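Local atomic coordinates of quercetin 2,3-dioxygenase (Escherichia coli, PDB entry 1TQ5), a protein that cleaves the flavonol quercetin with dioxygen in vitro, releasing carbon monoxide, as a metal-dependent bicupin of the pirin family whose physiological role is unknown. Residues G55-K60 with I99-Y104; Q91-G96 with P128-R133; V174-A179 with E210-I215. All coordinates share one frame; numbering follows the deposited sequence.

Contact 1: residues G55-K60 with I99-Y104; sequences GTHPHK and IRHSEY. With CD (cadmium ion), chain B.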
loop_
_atom_site.group_PDB
_atom_site.type_symbol
_atom_site.label_atom_id
_atom_site.label_comp_id
_atom_site.label_asym_id
_atom_site.label_seq_id
_atom_site.Cartn_x
_atom_site.Cartn_y
_atom_site.Cartn_z
ATOM N N GLY A 55 12.310 15.406 3.875
ATOM C CA GLY A 55 12.710 16.579 3.112
ATOM C C GLY A 55 12.636 16.252 1.633
ATOM O O GLY A 55 12.321 15.126 1.270
ATOM N N THR A 56 12.936 17.215 0.771
ATOM C CA THR A 56 12.862 16.982 -0.668
ATOM C C THR A 56 13.890 15.972 -1.173
ATOM O O THR A 56 15.067 16.033 -0.816
ATOM C CB THR A 56 13.049 18.287 -1.461
ATOM O OG1 THR A 56 12.223 19.316 -0.900
ATOM C CG2 THR A 56 12.650 18.076 -2.916
ATOM N N HIS A 57 13.426 15.053 -2.016
ATOM C CA HIS A 57 14.269 14.013 -2.603
ATOM C C HIS A 57 13.696 13.588 -3.954
ATOM O O HIS A 57 12.482 13.658 -4.177
ATOM C CB HIS A 57 14.356 12.810 -1.659
ATOM C CG HIS A 57 13.082 12.528 -0.928
ATOM N ND1 HIS A 57 11.939 12.090 -1.560
ATOM C CD2 HIS A 57 12.762 12.654 0.380
ATOM C CE1 HIS A 57 10.970 11.962 -0.671
ATOM N NE2 HIS A 57 11.443 12.297 0.513
ATOM N N PRO A 58 14.561 13.139 -4.873
ATOM C CA PRO A 58 14.144 12.709 -6.210
ATOM C C PRO A 58 13.661 11.269 -6.338
ATOM O O PRO A 58 14.017 10.400 -5.548
ATOM C CB PRO A 58 15.398 12.949 -7.040
ATOM C CG PRO A 58 16.466 12.489 -6.086
ATOM C CD PRO A 58 16.032 13.137 -4.767
ATOM N N HIS A 59 12.854 11.041 -7.365
ATOM C CA HIS A 59 12.316 9.726 -7.685
ATOM C C HIS A 59 12.241 9.611 -9.191
ATOM O O HIS A 59 12.022 10.603 -9.882
ATOM C CB HIS A 59 10.918 9.543 -7.104
ATOM C CG HIS A 59 10.918 9.073 -5.689
ATOM N ND1 HIS A 59 11.532 7.903 -5.300
ATOM C CD2 HIS A 59 10.398 9.620 -4.567
ATOM C CE1 HIS A 59 11.393 7.751 -3.996
ATOM N NE2 HIS A 59 10.710 8.780 -3.528
ATOM N N LYS A 60 12.416 8.396 -9.692
ATOM C CA LYS A 60 12.380 8.149 -11.121
ATOM C C LYS A 60 11.693 6.809 -11.355
ATOM O O LYS A 60 11.847 5.884 -10.563
ATOM C CB LYS A 60 13.811 8.111 -11.663
ATOM C CG LYS A 60 13.940 8.251 -13.166
ATOM C CD LYS A 60 15.396 8.099 -13.586
ATOM C CE LYS A 60 15.618 8.532 -15.024
ATOM N NZ LYS A 60 15.451 10.006 -15.193
ATOM N N ILE A 99 11.314 13.387 -10.694
ATOM C CA ILE A 99 10.534 14.285 -9.853
ATOM C C ILE A 99 11.081 14.314 -8.425
ATOM O O ILE A 99 11.734 13.372 -7.978
ATOM C CB ILE A 99 9.038 13.837 -9.845
ATOM C CG1 ILE A 99 8.109 15.054 -9.891
ATOM C CG2 ILE A 99 8.753 12.955 -8.631
ATOM C CD1 ILE A 99 8.150 15.935 -8.676
ATOM N N ARG A 100 10.827 15.411 -7.722
ATOM C CA ARG A 100 11.262 15.563 -6.341
ATOM C C ARG A 100 10.041 15.881 -5.490
ATOM O O ARG A 100 9.134 16.587 -5.933
ATOM C CB ARG A 100 12.282 16.697 -6.220
ATOM C CG ARG A 100 13.696 16.311 -6.624
ATOM C CD ARG A 100 14.612 17.526 -6.692
ATOM N NE ARG A 100 14.267 18.409 -7.803
ATOM C CZ ARG A 100 14.307 18.053 -9.085
ATOM N NH1 ARG A 100 14.679 16.826 -9.429
ATOM N NH2 ARG A 100 13.965 18.923 -10.026
ATOM N N HIS A 101 9.997 15.353 -4.274
ATOM C CA HIS A 101 8.863 15.642 -3.414
ATOM C C HIS A 101 9.224 15.513 -1.951
ATOM O O HIS A 101 10.290 15.012 -1.600
ATOM C CB HIS A 101 7.680 14.716 -3.730
ATOM C CG HIS A 101 7.823 13.332 -3.176
ATOM N ND1 HIS A 101 6.758 12.625 -2.661
ATOM C CD2 HIS A 101 8.902 12.522 -3.059
ATOM C CE1 HIS A 101 7.174 11.441 -2.249
ATOM N NE2 HIS A 101 8.471 11.352 -2.479
ATOM N N SER A 102 8.326 15.992 -1.101
ATOM C CA SER A 102 8.509 15.912 0.335
ATOM C C SER A 102 7.138 15.649 0.936
ATOM O O SER A 102 6.115 15.972 0.330
ATOM C CB SER A 102 9.070 17.226 0.885
ATOM O OG SER A 102 8.097 18.249 0.825
ATOM N N GLU A 103 7.129 15.049 2.119
ATOM C CA GLU A 103 5.901 14.734 2.843
ATOM C C GLU A 103 6.164 14.965 4.318
ATOM O O GLU A 103 7.121 14.426 4.866
ATOM C CB GLU A 103 5.506 13.266 2.651
ATOM C CG GLU A 103 4.459 13.014 1.587
ATOM C CD GLU A 103 5.065 12.564 0.279
ATOM O OE1 GLU A 103 5.946 11.679 0.319
ATOM O OE2 GLU A 103 4.651 13.082 -0.782
ATOM N N TYR A 104 5.317 15.751 4.965
ATOM C CA TYR A 104 5.510 16.005 6.380
ATOM C C TYR A 104 4.194 16.016 7.139
ATOM O O TYR A 104 3.113 16.047 6.550
ATOM C CB TYR A 104 6.261 17.330 6.580
ATOM C CG TYR A 104 5.435 18.562 6.310
ATOM C CD1 TYR A 104 4.618 19.104 7.300
ATOM C CD2 TYR A 104 5.448 19.174 5.058
ATOM C CE1 TYR A 104 3.833 20.223 7.050
ATOM C CE2 TYR A 104 4.665 20.292 4.798
ATOM C CZ TYR A 104 3.857 20.811 5.798
ATOM O OH TYR A 104 3.058 21.904 5.543
HETATM CD CD CD B . 9.961 9.497 -1.489
HETATM O O HOH W 1 11.731 7.680 -0.656
HETATM O O HOH W 2 8.265 7.774 -0.754
#

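Contact 2: residues Q91-G96 with P128-R133; sequences QIMSAG and PRYEQR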
loop_
_atom_site.group_PDB
_atom_site.type_symbol
_atom_site.label_atom_id
_atom_site.label_comp_id
_atom_site.label_asym_id
_atom_site.label_seq_id
_atom_site.Cartn_x
_atom_site.Cartn_y
_atom_site.Cartn_z
ATOM N N GLN A 91 -3.417 8.986 -2.086
ATOM C CA GLN A 91 -2.792 9.929 -2.991
ATOM C C GLN A 91 -1.847 9.060 -3.803
ATOM O O GLN A 91 -1.344 8.056 -3.304
ATOM C CB GLN A 91 -2.016 11.019 -2.236
ATOM C CG GLN A 91 -0.606 10.639 -1.776
ATOM C CD GLN A 91 0.098 11.775 -1.047
ATOM O OE1 GLN A 91 -0.276 12.937 -1.179
ATOM N NE2 GLN A 91 1.132 11.439 -0.283
ATOM N N ILE A 92 -1.643 9.406 -5.065
ATOM C CA ILE A 92 -0.726 8.632 -5.878
ATOM C C ILE A 92 0.113 9.577 -6.716
ATOM O O ILE A 92 -0.353 10.641 -7.129
ATOM C CB ILE A 92 -1.467 7.625 -6.786
ATOM C CG1 ILE A 92 -0.449 6.693 -7.456
ATOM C CG2 ILE A 92 -2.287 8.356 -7.832
ATOM C CD1 ILE A 92 -1.073 5.530 -8.207
HETATM N N MSE A 93 1.359 9.189 -6.948
HETATM C CA MSE A 93 2.283 9.996 -7.728
HETATM C C MSE A 93 3.133 9.101 -8.626
HETATM O O MSE A 93 3.621 8.056 -8.194
HETATM C CB MSE A 93 3.181 10.779 -6.771
HETATM C CG MSE A 93 4.123 11.778 -7.411
HETATM SE SE MSE A 93 5.112 12.612 -6.137
HETATM C CE MSE A 93 6.489 11.458 -5.985
ATOM N N SER A 94 3.287 9.505 -9.880
ATOM C CA SER A 94 4.106 8.768 -10.831
ATOM C C SER A 94 5.392 9.564 -11.000
ATOM O O SER A 94 5.362 10.696 -11.479
ATOM C CB SER A 94 3.397 8.654 -12.184
ATOM O OG SER A 94 2.232 7.854 -12.098
ATOM N N ALA A 95 6.520 8.986 -10.593
ATOM C CA ALA A 95 7.798 9.679 -10.718
ATOM C C ALA A 95 8.124 9.913 -12.193
ATOM O O ALA A 95 8.769 10.900 -12.549
ATOM C CB ALA A 95 8.909 8.868 -10.055
ATOM N N GLY A 96 7.667 9.003 -13.044
ATOM C CA GLY A 96 7.912 9.132 -14.469
ATOM C C GLY A 96 9.367 9.388 -14.812
ATOM O O GLY A 96 10.262 8.704 -14.315
ATOM N N PRO A 128 5.408 12.732 -15.418
ATOM C CA PRO A 128 5.085 12.948 -14.004
ATOM C C PRO A 128 3.646 13.400 -13.783
ATOM O O PRO A 128 3.157 14.293 -14.471
ATOM C CB PRO A 128 6.089 14.015 -13.586
ATOM C CG PRO A 128 7.282 13.696 -14.438
ATOM C CD PRO A 128 6.648 13.443 -15.784
ATOM N N ARG A 129 2.972 12.785 -12.816
ATOM C CA ARG A 129 1.590 13.137 -12.514
ATOM C C ARG A 129 1.281 12.935 -11.039
ATOM O O ARG A 129 1.885 12.093 -10.372
ATOM C CB ARG A 129 0.636 12.289 -13.351
ATOM C CG ARG A 129 0.785 10.805 -13.104
ATOM C CD ARG A 129 -0.481 10.198 -12.529
ATOM N NE ARG A 129 -0.239 8.828 -12.089
ATOM C CZ ARG A 129 -1.185 7.978 -11.709
ATOM N NH1 ARG A 129 -2.460 8.349 -11.713
ATOM N NH2 ARG A 129 -0.849 6.753 -11.328
ATOM N N TYR A 130 0.337 13.721 -10.532
ATOM C CA TYR A 130 -0.062 13.623 -9.140
ATOM C C TYR A 130 -1.570 13.673 -9.004
ATOM O O TYR A 130 -2.213 14.630 -9.441
ATOM C CB TYR A 130 0.535 14.755 -8.308
ATOM C CG TYR A 130 0.039 14.729 -6.880
ATOM C CD1 TYR A 130 0.456 13.729 -6.001
ATOM C CD2 TYR A 130 -0.901 15.657 -6.429
ATOM C CE1 TYR A 130 -0.052 13.648 -4.711
ATOM C CE2 TYR A 130 -1.418 15.586 -5.140
ATOM C CZ TYR A 130 -0.989 14.574 -4.286
ATOM O OH TYR A 130 -1.506 14.477 -3.016
ATOM N N GLU A 131 -2.132 12.641 -8.389
ATOM C CA GLU A 131 -3.566 12.582 -8.190
ATOM C C GLU A 131 -3.922 12.224 -6.757
ATOM O O GLU A 131 -3.172 11.539 -6.054
ATOM C CB GLU A 131 -4.198 11.575 -9.153
ATOM C CG GLU A 131 -4.125 12.001 -10.605
ATOM C CD GLU A 131 -4.958 11.117 -11.506
ATOM O OE1 GLU A 131 -6.198 11.112 -11.351
ATOM O OE2 GLU A 131 -4.370 10.424 -12.361
ATOM N N GLN A 132 -5.076 12.709 -6.326
ATOM C CA GLN A 132 -5.555 12.454 -4.980
ATOM C C GLN A 132 -7.053 12.278 -5.111
ATOM O O GLN A 132 -7.680 12.941 -5.938
ATOM C CB GLN A 132 -5.230 13.651 -4.083
ATOM C CG GLN A 132 -5.325 13.395 -2.587
ATOM C CD GLN A 132 -6.750 13.379 -2.063
ATOM O OE1 GLN A 132 -7.524 14.310 -2.301
ATOM N NE2 GLN A 132 -7.100 12.325 -1.332
ATOM N N ARG A 133 -7.627 11.385 -4.314
ATOM C CA ARG A 133 -9.065 11.159 -4.376
ATOM C C ARG A 133 -9.681 10.832 -3.029
ATOM O O ARG A 133 -9.070 10.163 -2.188
ATOM C CB ARG A 133 -9.390 10.027 -5.361
ATOM C CG ARG A 133 -10.883 9.692 -5.455
ATOM C CD ARG A 133 -11.228 9.105 -6.809
ATOM N NE ARG A 133 -12.670 9.031 -7.044
ATOM C CZ ARG A 133 -13.217 8.808 -8.237
ATOM N NH1 ARG A 133 -12.444 8.644 -9.302
ATOM N NH2 ARG A 133 -14.535 8.736 -8.371
#

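Contact 3: residues V174-A179 with E210-I215; sequences VHQIAA and EQAISI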
loop_
_atom_site.group_PDB
_atom_site.type_symbol
_atom_site.label_atom_id
_atom_site.label_comp_id
_atom_site.label_asym_id
_atom_site.label_seq_id
_atom_site.Cartn_x
_atom_site.Cartn_y
_atom_site.Cartn_z
ATOM N N VAL A 174 -15.190 -13.578 -1.672
ATOM C CA VAL A 174 -14.263 -14.289 -2.545
ATOM C C VAL A 174 -13.858 -13.415 -3.728
ATOM O O VAL A 174 -14.670 -12.649 -4.245
ATOM C CB VAL A 174 -14.908 -15.583 -3.111
ATOM C CG1 VAL A 174 -13.925 -16.301 -4.027
ATOM C CG2 VAL A 174 -15.344 -16.497 -1.977
ATOM N N HIS A 175 -12.602 -13.536 -4.143
ATOM C CA HIS A 175 -12.079 -12.789 -5.286
ATOM C C HIS A 175 -11.483 -13.819 -6.248
ATOM O O HIS A 175 -10.592 -14.580 -5.873
ATOM C CB HIS A 175 -10.993 -11.806 -4.840
ATOM C CG HIS A 175 -10.497 -10.915 -5.937
ATOM N ND1 HIS A 175 -9.291 -10.251 -5.870
ATOM C CD2 HIS A 175 -11.050 -10.569 -7.124
ATOM C CE1 HIS A 175 -9.121 -9.536 -6.967
ATOM N NE2 HIS A 175 -10.174 -9.711 -7.744
ATOM N N GLN A 176 -11.979 -13.837 -7.483
ATOM C CA GLN A 176 -11.523 -14.788 -8.495
ATOM C C GLN A 176 -10.010 -14.849 -8.704
ATOM O O GLN A 176 -9.297 -15.431 -7.887
ATOM C CB GLN A 176 -12.220 -14.506 -9.830
ATOM C CG GLN A 176 -13.739 -14.659 -9.779
ATOM C CD GLN A 176 -14.184 -16.086 -9.496
ATOM O OE1 GLN A 176 -13.760 -16.702 -8.517
ATOM N NE2 GLN A 176 -15.052 -16.615 -10.353
ATOM N N ILE A 177 -9.531 -14.260 -9.800
ATOM C CA ILE A 177 -8.107 -14.245 -10.157
ATOM C C ILE A 177 -7.781 -15.418 -11.072
ATOM O O ILE A 177 -8.015 -16.574 -10.721
ATOM C CB ILE A 177 -7.195 -14.333 -8.912
ATOM C CG1 ILE A 177 -7.510 -13.183 -7.959
ATOM C CG2 ILE A 177 -5.730 -14.275 -9.327
ATOM C CD1 ILE A 177 -7.033 -13.435 -6.564
ATOM N N ALA A 178 -7.229 -15.122 -12.243
ATOM C CA ALA A 178 -6.891 -16.167 -13.203
ATOM C C ALA A 178 -5.408 -16.195 -13.553
ATOM O O ALA A 178 -4.594 -15.503 -12.936
ATOM C CB ALA A 178 -7.718 -15.985 -14.471
ATOM N N ALA A 179 -5.074 -17.012 -14.550
ATOM C CA ALA A 179 -3.701 -17.138 -15.007
ATOM C C ALA A 179 -2.677 -17.256 -13.896
ATOM O O ALA A 179 -2.979 -17.743 -12.806
ATOM N N GLU A 210 -3.225 -19.876 -7.252
ATOM C CA GLU A 210 -4.573 -20.098 -6.746
ATOM C C GLU A 210 -5.547 -19.387 -7.682
ATOM O O GLU A 210 -5.172 -18.429 -8.362
ATOM C CB GLU A 210 -4.713 -19.543 -5.323
ATOM C CG GLU A 210 -6.079 -19.788 -4.705
ATOM C CD GLU A 210 -6.457 -21.258 -4.697
ATOM O OE1 GLU A 210 -5.721 -22.057 -4.081
ATOM O OE2 GLU A 210 -7.487 -21.616 -5.307
ATOM N N GLN A 211 -6.791 -19.850 -7.718
ATOM C CA GLN A 211 -7.794 -19.245 -8.588
ATOM C C GLN A 211 -8.856 -18.462 -7.824
ATOM O O GLN A 211 -9.667 -17.762 -8.425
ATOM C CB GLN A 211 -8.458 -20.327 -9.449
ATOM C CG GLN A 211 -9.090 -21.467 -8.653
ATOM C CD GLN A 211 -9.573 -22.600 -9.544
ATOM O OE1 GLN A 211 -10.397 -22.392 -10.438
ATOM N NE2 GLN A 211 -9.058 -23.805 -9.306
ATOM N N ALA A 212 -8.848 -18.574 -6.500
ATOM C CA ALA A 212 -9.824 -17.869 -5.675
ATOM C C ALA A 212 -9.286 -17.522 -4.292
ATOM O O ALA A 212 -8.589 -18.316 -3.662
ATOM C CB ALA A 212 -11.091 -18.705 -5.540
ATOM N N ILE A 213 -9.611 -16.324 -3.826
ATOM C CA ILE A 213 -9.184 -15.874 -2.509
ATOM C C ILE A 213 -10.427 -15.845 -1.630
ATOM O O ILE A 213 -11.376 -15.111 -1.916
ATOM C CB ILE A 213 -8.576 -14.452 -2.568
ATOM C CG1 ILE A 213 -7.323 -14.451 -3.450
ATOM C CG2 ILE A 213 -8.257 -13.962 -1.169
ATOM C CD1 ILE A 213 -6.199 -15.323 -2.947
ATOM N N SER A 214 -10.428 -16.662 -0.583
ATOM C CA SER A 214 -11.553 -16.729 0.349
ATOM C C SER A 214 -11.154 -15.986 1.605
ATOM O O SER A 214 -10.123 -16.275 2.210
ATOM C CB SER A 214 -11.891 -18.178 0.707
ATOM O OG SER A 214 -12.315 -18.902 -0.435
ATOM N N ILE A 215 -11.978 -15.029 1.997
ATOM C CA ILE A 215 -11.684 -14.235 3.166
ATOM C C ILE A 215 -12.823 -14.287 4.178
ATOM O O ILE A 215 -13.992 -14.127 3.826
ATOM C CB ILE A 215 -11.414 -12.775 2.745
ATOM C CG1 ILE A 215 -10.916 -11.956 3.932
ATOM C CG2 ILE A 215 -12.678 -12.163 2.166
ATOM C CD1 ILE A 215 -10.507 -10.534 3.538
HETATM O O HOH W 3 -11.836 -18.334 -9.921
#

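Contact 1: residues G55-K60 with I99-Y104
The H57 imidazole crosses that of H101 obliquely, its CE1 3.1 Å from H101 NE2, which lies at the edge of the H57 ring; the two planes are turned 80° apart. H101 O sits over one face of the same H57 ring, displaced toward its rim. From the other side of the H101 ring plane, H59 brings CD2 to 3.3 Å from H101 NE2, and those two rings are also oblique to each other. What gathers them is a cadmium ion: H59 NE2 binds it at 2.3 Å, H101 NE2 at 2.6 Å, and two waters complete the ligands seen. H57 is a metal-binding residue of this protein, yet here it turns CE1 rather than a nitrogen to the ion, at 2.8 Å. This is the metal site of the N-terminal cupin domain, with the His-X-His pair on strand 53-59 and a third histidine on strand 99-104; E103 on the latter strand, probably also a metal ligand, does not reach the cadmium here. Antiparallel pairing sets H57 opposite H101 and H59 opposite I99, all with side chains on the metal-facing side, and H59 N reaches I99 O at 2.7 Å. H101 CG is wedged between its own backbone N and carbonyl carbon (chi1 77°), which swings NE2 toward the strand of H57 and H59. On the reverse face T56 CG2 packs against R100 CB at 3.6 Å, and R100 CG packs on CA and CB of P58.

Contact 2: residues Q91-G96 with P128-R133
P128 leads in with its CG against A95 O, 3.7 Å away, and its CA against S94 O. R129 follows and makes the largest contribution of any residue here: its chain bends at chi2 (117°), laying the guanidinium beside S94, where NE gives an almost straight bond to OG of S94 (2.7 Å, 175°) within the guanidinium plane. I92 CG2 sits over one face of that group, toward its rim, and I92 CD1 touches NH2. NH1 bridges to OE2 of E131, while NH2 turns to E63 and to the carbonyl of K155; E63 also bonds the S94 hydroxyl. With an alanine here, E131 and E63 would probably lose this cationic partner, E63 keeping S94, and the side of I92 under the guanidinium would lose its cover. Y130 comes next, on the other face, its hydroxyl donating to OE1 of Q91 at 2.7 Å, with amide and ring planes 75° apart; M93 CB meets the ring edge at CD1, and H75 stacks on the ring. E131 then pairs its backbone with I92, N to O both ways, and Q132 CG rests near Q91 CB. Strands 90-94 and 129-133 are thus the outermost pair in a sheet of the N-terminal cupin beta barrel.

Contact 3: residues V174-A179 with E210-I215
An outer strand of the small four-stranded sheet in the C-terminal cupin domain, 172-175, ends here against strand 213-217. The ladder is short. H175 N meets I213 O at 3.0 Å, in the carbonyl plane and on a lone pair, and I213 N returns a bond to H175 O at 2.9 Å. Beside this pair V174 CA approaches I213 O, and V174 CG1 extends to A212 CB at 4.0 Å, while CG2 lies near the S214 hydroxyl. Beyond H175 the chain leaves the ladder, and the side-chain contact passes to I177. With CG1 anti to the carbonyl carbon (chi1 -57°), I177 folds back so that CG1 lies over the centre of the H175 ring; CD1 reaches on to I213 CG1 at 3.3 Å, closer than carbons usually pack. Y163 meets the H175 ring edge-to-face and W165 and L225 add to the packing, whereas I213 rests on I185. Where direct bonding stops, a water takes over: it donates to Q211 O at 2.7 Å and, weakly, to OE1 of Q176. On the segment 210-215, E210 OE2 accepts from the backbone N of Q211, met from above its carboxylate plane, and N195 holds both A212 O and S214 N. H175 and I213 face the domain interior, while V174 and S214 lie on the other face, where edge strand 172-175 closes one side of this sheet of the C-terminal cupin barrel.

Contacts 1 and 2 belong to one neighbourhood: strands 90-94 and 99-104 follow each other in the chain, and the two contacts touch, M93 CE packing on H101 and I99 and the A95 methyl on H59, so that M93 and A95 lie beside the metal-binding histidines. Contact 2 is the most buried, with no exposed touching residue; contacts 1 and 3 each have exposed residues at sheet edges. Contact 3 lies in the C-terminal cupin domain, its centre about 36 Å from that of contact 1. Contacts 1 and 3 occupy equivalent-looking outer pairs of four-stranded sheets, yet the first gathers imidazoles round a metal, whereas the second is mainly aliphatic and water-bridged. Charged and amide side-chain bonding distinguishes contact 2.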